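Local coordinates for protein glycosyl transferase family 9 (Veillonella parvula, PDB 3TOV) that probably transfers a heptose or related sugar from a nucleotide-sugar donor to an acceptor, as heptosyltransferases with the GT-B fold do, at residues A172-Y176 / A257-C262; G189-G193 / F206-A210; T220-P226 / K242-G248. One frame throughout, in Å; residues are numbered along the deposited sequence.

Contact 1: residues A172-Y176 / A257-C262; sequences AQEFY and AAMNRC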
loop_
_atom_site.group_PDB
_atom_site.type_symbol
_atom_site.label_atom_id
_atom_site.label_comp_id
_atom_site.label_asym_id
_atom_site.label_seq_id
_atom_site.Cartn_x
_atom_site.Cartn_y
_atom_site.Cartn_z
ATOM N N ALA A 172 1.645 -19.655 3.468
ATOM C CA ALA A 172 2.454 -18.975 4.474
ATOM C C ALA A 172 2.670 -19.841 5.702
ATOM O O ALA A 172 3.760 -19.850 6.263
ATOM C CB ALA A 172 1.853 -17.634 4.853
ATOM N N GLN A 173 1.647 -20.576 6.123
ATOM C CA GLN A 173 1.814 -21.424 7.292
ATOM C C GLN A 173 2.920 -22.463 7.078
ATOM O O GLN A 173 3.792 -22.653 7.931
ATOM C CB GLN A 173 0.504 -22.097 7.711
ATOM C CG GLN A 173 0.688 -23.111 8.843
ATOM C CD GLN A 173 1.737 -22.682 9.894
ATOM O OE1 GLN A 173 1.940 -21.488 10.158
ATOM N NE2 GLN A 173 2.410 -23.669 10.489
ATOM N N GLU A 174 2.897 -23.135 5.938
ATOM C CA GLU A 174 3.940 -24.109 5.667
ATOM C C GLU A 174 5.282 -23.398 5.680
ATOM O O GLU A 174 6.093 -23.628 6.564
ATOM C CB GLU A 174 3.704 -24.839 4.343
ATOM C CG GLU A 174 3.587 -23.932 3.137
ATOM C CD GLU A 174 3.832 -24.662 1.831
ATOM O OE1 GLU A 174 4.304 -24.008 0.875
ATOM O OE2 GLU A 174 3.557 -25.882 1.761
ATOM N N PHE A 175 5.500 -22.512 4.719
ATOM C CA PHE A 175 6.746 -21.757 4.648
ATOM C C PHE A 175 7.303 -21.417 6.017
ATOM O O PHE A 175 8.474 -21.658 6.289
ATOM C CB PHE A 175 6.538 -20.467 3.868
ATOM C CG PHE A 175 7.712 -19.521 3.920
ATOM C CD1 PHE A 175 8.700 -19.567 2.944
ATOM C CD2 PHE A 175 7.805 -18.556 4.922
ATOM C CE1 PHE A 175 9.765 -18.684 2.965
ATOM C CE2 PHE A 175 8.868 -17.664 4.957
ATOM C CZ PHE A 175 9.851 -17.725 3.983
ATOM N N TYR A 176 6.462 -20.844 6.870
ATOM C CA TYR A 176 6.893 -20.428 8.192
ATOM C C TYR A 176 7.221 -21.625 9.056
ATOM O O TYR A 176 8.286 -21.676 9.681
ATOM C CB TYR A 176 5.830 -19.567 8.872
ATOM C CG TYR A 176 5.915 -18.105 8.511
ATOM C CD1 TYR A 176 7.146 -17.481 8.317
ATOM C CD2 TYR A 176 4.764 -17.350 8.350
ATOM C CE1 TYR A 176 7.223 -16.139 7.975
ATOM C CE2 TYR A 176 4.826 -16.007 8.012
ATOM C CZ TYR A 176 6.052 -15.404 7.826
ATOM O OH TYR A 176 6.081 -14.068 7.486
ATOM N N ALA A 257 -0.472 -12.662 3.620
ATOM C CA ALA A 257 -0.707 -13.756 4.556
ATOM C C ALA A 257 0.563 -14.040 5.350
ATOM O O ALA A 257 0.514 -14.362 6.546
ATOM C CB ALA A 257 -1.190 -15.000 3.815
ATOM N N ALA A 258 1.697 -13.896 4.670
ATOM C CA ALA A 258 3.010 -13.973 5.301
ATOM C C ALA A 258 3.265 -12.799 6.253
ATOM O O ALA A 258 3.835 -12.981 7.328
ATOM C CB ALA A 258 4.085 -14.020 4.238
HETATM N N MSE A 259 2.843 -11.601 5.847
HETATM C CA MSE A 259 3.061 -10.385 6.627
HETATM C C MSE A 259 2.096 -10.290 7.789
HETATM O O MSE A 259 2.436 -9.784 8.863
HETATM C CB MSE A 259 2.927 -9.146 5.750
HETATM C CG MSE A 259 4.228 -8.370 5.589
HETATM SE SE MSE A 259 4.178 -7.285 3.986
HETATM C CE MSE A 259 5.927 -6.456 4.040
ATOM N N ASN A 260 0.883 -10.772 7.568
ATOM C CA ASN A 260 -0.105 -10.833 8.631
ATOM C C ASN A 260 0.500 -11.454 9.899
ATOM O O ASN A 260 0.208 -11.029 11.023
ATOM C CB ASN A 260 -1.313 -11.636 8.149
ATOM C CG ASN A 260 -2.318 -11.886 9.241
ATOM O OD1 ASN A 260 -2.212 -12.861 9.978
ATOM N ND2 ASN A 260 -3.303 -11.013 9.352
ATOM N N ARG A 261 1.364 -12.447 9.696
ATOM C CA ARG A 261 1.954 -13.215 10.789
ATOM C C ARG A 261 2.957 -12.392 11.594
ATOM O O ARG A 261 3.392 -12.799 12.677
ATOM C CB ARG A 261 2.602 -14.500 10.255
ATOM C CG ARG A 261 3.307 -15.354 11.316
ATOM C CD ARG A 261 2.445 -15.525 12.554
ATOM N NE ARG A 261 3.013 -16.428 13.556
ATOM C CZ ARG A 261 3.721 -16.036 14.614
ATOM N NH1 ARG A 261 4.181 -16.938 15.477
ATOM N NH2 ARG A 261 3.975 -14.746 14.813
ATOM N N CYS A 262 3.315 -11.223 11.083
ATOM C CA CYS A 262 4.311 -10.404 11.764
ATOM C C CYS A 262 3.756 -9.605 12.928
ATOM O O CYS A 262 2.760 -8.897 12.781
ATOM C CB CYS A 262 4.982 -9.455 10.785
ATOM S SG CYS A 262 6.086 -10.280 9.682
#
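Ala172 and Ala258 bring the backbones of their two helices to 5.1 Å between CA atoms, a close spacing consistent with alanines at the meeting point. The methyl of Ala172 lies against the peptide joining Ala257 to Ala258, its CB 3.7 Å from Ala258 N. One turn on, Tyr176 reaches across: with CG anti to its carbonyl carbon (chi1 -85°), the ring lies beside the other helix and its hydroxyl donates a hydrogen bond from OH to Ala258 O, 2.5 Å long. The acceptor sits at the ring edge and in the ring plane, whereas the donor stands 44° above the carbonyl plane. CB and CG of Arg261 meet Tyr176 CE2 and CD2 obliquely, CB 3.5 Å from CE2; the aliphatic stem does the packing while NH1 turns off to the carbonyl of Asp185. The interface thus holds one buried hydrogen bond among alanine methyls, ring carbons and the Arg261 stem. Tyr176 also packs on Leu187 of strand 187-191 and Val221 of strand 219-222, so helices 166-178 and 252-260 meet over the sheet, with Met259 facing helix 271-277 beyond.

Contact 2: residues G189-G193 / F206-A210; sequences GFNIG and FAHVA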
loop_
_atom_site.group_PDB
_atom_site.type_symbol
_atom_site.label_atom_id
_atom_site.label_comp_id
_atom_site.label_asym_id
_atom_site.label_seq_id
_atom_site.Cartn_x
_atom_site.Cartn_y
_atom_site.Cartn_z
ATOM N N GLY A 189 9.468 -8.513 11.273
ATOM C CA GLY A 189 9.870 -8.579 9.883
ATOM C C GLY A 189 10.400 -7.283 9.313
ATOM O O GLY A 189 10.066 -6.204 9.780
ATOM N N PHE A 190 11.233 -7.411 8.286
ATOM C CA PHE A 190 11.877 -6.287 7.627
ATOM C C PHE A 190 11.568 -6.272 6.142
ATOM O O PHE A 190 11.693 -7.283 5.454
ATOM C CB PHE A 190 13.389 -6.396 7.764
ATOM C CG PHE A 190 13.859 -6.475 9.171
ATOM C CD1 PHE A 190 14.444 -5.376 9.780
ATOM C CD2 PHE A 190 13.712 -7.648 9.898
ATOM C CE1 PHE A 190 14.878 -5.449 11.082
ATOM C CE2 PHE A 190 14.146 -7.722 11.210
ATOM C CZ PHE A 190 14.731 -6.626 11.798
ATOM N N ASN A 191 11.182 -5.106 5.652
ATOM C CA ASN A 191 11.086 -4.859 4.232
ATOM C C ASN A 191 11.998 -3.675 3.965
ATOM O O ASN A 191 11.611 -2.528 4.151
ATOM C CB ASN A 191 9.629 -4.576 3.832
ATOM C CG ASN A 191 9.502 -3.873 2.484
ATOM O OD1 ASN A 191 10.113 -4.273 1.482
ATOM N ND2 ASN A 191 8.701 -2.814 2.456
ATOM N N ILE A 192 13.231 -3.970 3.572
ATOM C CA ILE A 192 14.208 -2.956 3.199
ATOM C C ILE A 192 14.200 -2.789 1.677
ATOM O O ILE A 192 13.516 -3.534 0.955
ATOM C CB ILE A 192 15.616 -3.404 3.639
ATOM C CG1 ILE A 192 16.382 -4.050 2.476
ATOM C CG2 ILE A 192 15.523 -4.409 4.780
ATOM C CD1 ILE A 192 17.407 -5.120 2.899
ATOM N N GLY A 193 14.956 -1.823 1.176
ATOM C CA GLY A 193 15.196 -1.765 -0.253
ATOM C C GLY A 193 14.125 -1.134 -1.122
ATOM O O GLY A 193 12.925 -1.402 -0.982
ATOM N N PHE A 206 20.718 -2.623 9.363
ATOM C CA PHE A 206 19.624 -3.575 9.400
ATOM C C PHE A 206 20.140 -4.850 10.024
ATOM O O PHE A 206 19.487 -5.457 10.870
ATOM C CB PHE A 206 19.119 -3.876 7.999
ATOM C CG PHE A 206 18.048 -2.964 7.544
ATOM C CD1 PHE A 206 16.858 -2.877 8.247
ATOM C CD2 PHE A 206 18.217 -2.190 6.407
ATOM C CE1 PHE A 206 15.843 -2.017 7.828
ATOM C CE2 PHE A 206 17.211 -1.332 5.979
ATOM C CZ PHE A 206 16.021 -1.248 6.695
ATOM N N ALA A 207 21.323 -5.259 9.586
ATOM C CA ALA A 207 21.930 -6.477 10.090
ATOM C C ALA A 207 22.080 -6.439 11.612
ATOM O O ALA A 207 21.694 -7.381 12.294
ATOM C CB ALA A 207 23.279 -6.713 9.413
ATOM N N HIS A 208 22.639 -5.346 12.134
ATOM C CA HIS A 208 22.789 -5.149 13.584
ATOM C C HIS A 208 21.451 -5.190 14.327
ATOM O O HIS A 208 21.322 -5.848 15.370
ATOM C CB HIS A 208 23.465 -3.818 13.865
ATOM C CG HIS A 208 24.927 -3.796 13.542
ATOM N ND1 HIS A 208 25.436 -3.132 12.446
ATOM C CD2 HIS A 208 25.989 -4.336 14.182
ATOM C CE1 HIS A 208 26.750 -3.271 12.419
ATOM N NE2 HIS A 208 27.110 -3.998 13.462
ATOM N N VAL A 209 20.466 -4.479 13.784
ATOM C CA VAL A 209 19.122 -4.438 14.349
ATOM C C VAL A 209 18.463 -5.814 14.439
ATOM O O VAL A 209 18.054 -6.252 15.513
ATOM C CB VAL A 209 18.209 -3.483 13.549
ATOM C CG1 VAL A 209 16.746 -3.670 13.959
ATOM C CG2 VAL A 209 18.668 -2.029 13.724
ATOM N N ALA A 210 18.352 -6.490 13.302
ATOM C CA ALA A 210 17.774 -7.832 13.258
ATOM C C ALA A 210 18.453 -8.775 14.265
ATOM O O ALA A 210 17.771 -9.465 15.029
ATOM C CB ALA A 210 17.863 -8.386 11.854
#
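Phe190 starts the contact, sending its ring from strand 187-191 against helix 203-216. Its CG is anti to the carbonyl carbon (chi1 -57°), and this torsion directs the ring toward the helix, where CZ lies 3.6 Å from both CA and CB of Ala210 and the small methyl lets ring and helix come close. Val209 meets the same ring in its plane, CG1 standing at the edge 3.9 Å from Phe190 CE1. On the side nearer the start of the helix, Phe190 CD1 comes to 3.8 Å from Phe206 CD1 as the two side chains pass in opposite directions. Asn191, next in line, starts off away from the helix, and its ND2 bonds to Ser270 OG. Ile192 turns back toward the helix. Its CG2 sits almost centrally over one face of the Phe206 ring, 3.6 Å from the centroid and 8° off the normal, a CH-pi contact, and its CB is 3.5 Å from Phe206 CE2. Beyond the pair, Phe190 stacks on Phe222 and Phe206 meets Trp201 edge-to-face, which adds further aromatic packing. The axes of strand 189-191 and helix 206-210 approach to 10.6 Å and are nearly antiparallel, at 166°. This is the strand-to-helix half of a beta-alpha-beta crossover, in which helix 203-216 covers strands 187-191 and 219-222 of the Rossmann-like sheet expected of a GT-B domain.

Contact 3: residues T220-P226 / K242-G248; sequences TVFFGGP and KPIVATG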
loop_
_atom_site.group_PDB
_atom_site.type_symbol
_atom_site.label_atom_id
_atom_site.label_comp_id
_atom_site.label_asym_id
_atom_site.label_seq_id
_atom_site.Cartn_x
_atom_site.Cartn_y
_atom_site.Cartn_z
ATOM N N THR A 220 13.002 -13.309 12.892
ATOM C CA THR A 220 13.116 -12.202 11.949
ATOM C C THR A 220 12.999 -12.644 10.487
ATOM O O THR A 220 13.759 -13.494 10.037
ATOM C CB THR A 220 14.467 -11.475 12.148
ATOM O OG1 THR A 220 15.542 -12.314 11.710
ATOM C CG2 THR A 220 14.683 -11.137 13.622
ATOM N N VAL A 221 12.051 -12.068 9.751
ATOM C CA VAL A 221 11.874 -12.365 8.327
ATOM C C VAL A 221 12.360 -11.218 7.470
ATOM O O VAL A 221 12.418 -10.085 7.924
ATOM C CB VAL A 221 10.396 -12.525 7.941
ATOM C CG1 VAL A 221 10.186 -13.782 7.102
ATOM C CG2 VAL A 221 9.517 -12.520 9.165
ATOM N N PHE A 222 12.684 -11.517 6.218
ATOM C CA PHE A 222 13.019 -10.483 5.247
ATOM C C PHE A 222 12.167 -10.652 3.988
ATOM O O PHE A 222 12.057 -11.745 3.434
ATOM C CB PHE A 222 14.519 -10.495 4.929
ATOM C CG PHE A 222 15.374 -9.977 6.055
ATOM C CD1 PHE A 222 15.958 -8.722 5.985
ATOM C CD2 PHE A 222 15.573 -10.733 7.200
ATOM C CE1 PHE A 222 16.748 -8.233 7.034
ATOM C CE2 PHE A 222 16.347 -10.253 8.246
ATOM C CZ PHE A 222 16.939 -9.001 8.158
ATOM N N PHE A 223 11.541 -9.567 3.558
ATOM C CA PHE A 223 10.620 -9.625 2.443
ATOM C C PHE A 223 11.265 -9.059 1.188
ATOM O O PHE A 223 12.475 -8.884 1.145
ATOM C CB PHE A 223 9.328 -8.898 2.799
ATOM C CG PHE A 223 8.606 -9.497 3.978
ATOM C CD1 PHE A 223 7.824 -10.628 3.828
ATOM C CD2 PHE A 223 8.703 -8.928 5.235
ATOM C CE1 PHE A 223 7.149 -11.182 4.911
ATOM C CE2 PHE A 223 8.029 -9.476 6.322
ATOM C CZ PHE A 223 7.249 -10.604 6.156
ATOM N N GLY A 224 10.465 -8.794 0.161
ATOM C CA GLY A 224 10.992 -8.299 -1.098
ATOM C C GLY A 224 10.675 -9.157 -2.313
ATOM O O GLY A 224 10.139 -10.271 -2.212
ATOM N N GLY A 225 10.994 -8.615 -3.481
ATOM C CA GLY A 225 10.891 -9.361 -4.717
ATOM C C GLY A 225 12.268 -9.723 -5.246
ATOM O O GLY A 225 13.287 -9.501 -4.589
ATOM N N PRO A 226 12.310 -10.279 -6.458
ATOM C CA PRO A 226 13.559 -10.759 -7.063
ATOM C C PRO A 226 14.599 -9.646 -7.200
ATOM O O PRO A 226 15.808 -9.900 -7.253
ATOM C CB PRO A 226 13.109 -11.248 -8.443
ATOM C CG PRO A 226 11.650 -11.545 -8.284
ATOM C CD PRO A 226 11.142 -10.521 -7.318
ATOM N N LYS A 242 20.035 -16.356 12.723
ATOM C CA LYS A 242 19.442 -16.927 11.519
ATOM C C LYS A 242 18.148 -16.233 11.193
ATOM O O LYS A 242 17.148 -16.399 11.898
ATOM C CB LYS A 242 19.226 -18.444 11.663
ATOM C CG LYS A 242 18.754 -19.160 10.398
ATOM C CD LYS A 242 17.430 -19.909 10.643
ATOM C CE LYS A 242 16.916 -20.596 9.375
ATOM N NZ LYS A 242 15.493 -21.043 9.492
ATOM N N PRO A 243 18.169 -15.430 10.123
ATOM C CA PRO A 243 16.974 -14.780 9.578
ATOM C C PRO A 243 16.150 -15.763 8.747
ATOM O O PRO A 243 16.660 -16.812 8.339
ATOM C CB PRO A 243 17.561 -13.696 8.670
ATOM C CG PRO A 243 18.873 -14.249 8.238
ATOM C CD PRO A 243 19.393 -15.049 9.397
ATOM N N ILE A 244 14.883 -15.441 8.515
ATOM C CA ILE A 244 14.116 -16.159 7.509
ATOM C C ILE A 244 14.155 -15.293 6.278
ATOM O O ILE A 244 14.102 -14.066 6.392
ATOM C CB ILE A 244 12.651 -16.359 7.911
ATOM C CG1 ILE A 244 12.560 -17.114 9.240
ATOM C CG2 ILE A 244 11.900 -17.094 6.792
ATOM C CD1 ILE A 244 11.177 -17.144 9.863
ATOM N N VAL A 245 14.264 -15.912 5.104
ATOM C CA VAL A 245 14.266 -15.149 3.860
ATOM C C VAL A 245 13.000 -15.389 3.035
ATOM O O VAL A 245 12.793 -16.483 2.524
ATOM C CB VAL A 245 15.523 -15.415 3.015
ATOM C CG1 VAL A 245 15.552 -14.465 1.831
ATOM C CG2 VAL A 245 16.780 -15.263 3.861
ATOM N N ALA A 246 12.156 -14.360 2.922
ATOM C CA ALA A 246 10.901 -14.452 2.172
ATOM C C ALA A 246 10.937 -13.613 0.897
ATOM O O ALA A 246 9.928 -13.473 0.191
ATOM C CB ALA A 246 9.736 -14.048 3.034
ATOM N N THR A 247 12.114 -13.066 0.608
ATOM C CA THR A 247 12.327 -12.268 -0.592
ATOM C C THR A 247 11.970 -13.057 -1.837
ATOM O O THR A 247 12.126 -14.259 -1.867
ATOM C CB THR A 247 13.781 -11.824 -0.697
ATOM O OG1 THR A 247 14.190 -11.277 0.558
ATOM C CG2 THR A 247 13.936 -10.767 -1.778
ATOM N N GLY A 248 11.484 -12.373 -2.859
ATOM C CA GLY A 248 11.041 -13.029 -4.072
ATOM C C GLY A 248 10.423 -14.404 -3.880
ATOM O O GLY A 248 10.370 -15.199 -4.819
#
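Thr220 O is held by two groups of segment 242-248: Ile244 N donates a nearly linear hydrogen bond of 2.7 Å to it (176° at the hydrogen), and Pro243 CA adds a weaker CA-H...O contact. The ladder continues in parallel register, with Phe222 N bonded to Ile244 O and Ala246 N bonded to Phe222 O at 2.7 Å. Val221 and Ile244 stand side by side on one face, CG1 of Val221 3.7 Å from CB of Ile244; on the other, Phe222 CE2 rests 3.7 Å from Pro243 CB. Past the strands, the Thr247 side chain adds a bond between two backbone ones. Its OG1, anti to the carbonyl carbon (chi1 -48°), donates to Phe223 O at 3.0 Å from well above the carbonyl plane, while its CG2 packs near Gly225 O. Gly248 N then bonds to Gly224 O. Replacing Thr247 by a glycine would probably leave Phe223 O without this hydroxyl donor and open a gap beside Gly225. The bonds are consistent with a register set mainly by backbone pairing, with the Thr247 hydroxyl and the Gly248 amide keeping the two glycine-bearing loops together where the strands end.

All three contacts belong to the second parallel sheet and its helices, probably one of the two Rossmann-like domains of a GT-B enzyme. Contacts 2 and 3 come in series along the chain, both falling between the two segments of contact 1. Their centres lie about 10 Å apart and they share a seam: Phe190 N and O pair, by probable hydrogen bonds, with Val221 O and Phe223 N, since strands 187-191 and 219-222 are neighbours. Contact 1 is about 11 Å from contact 3 and 17 Å from contact 2, centre to centre. Ala210 CB packs 3.9 Å from Phe222 CZ on one face, Phe175 CZ 3.5 Å from Ile244 CG2 on the other, so helices 203-216 and 166-178 cover opposite faces of the sheet.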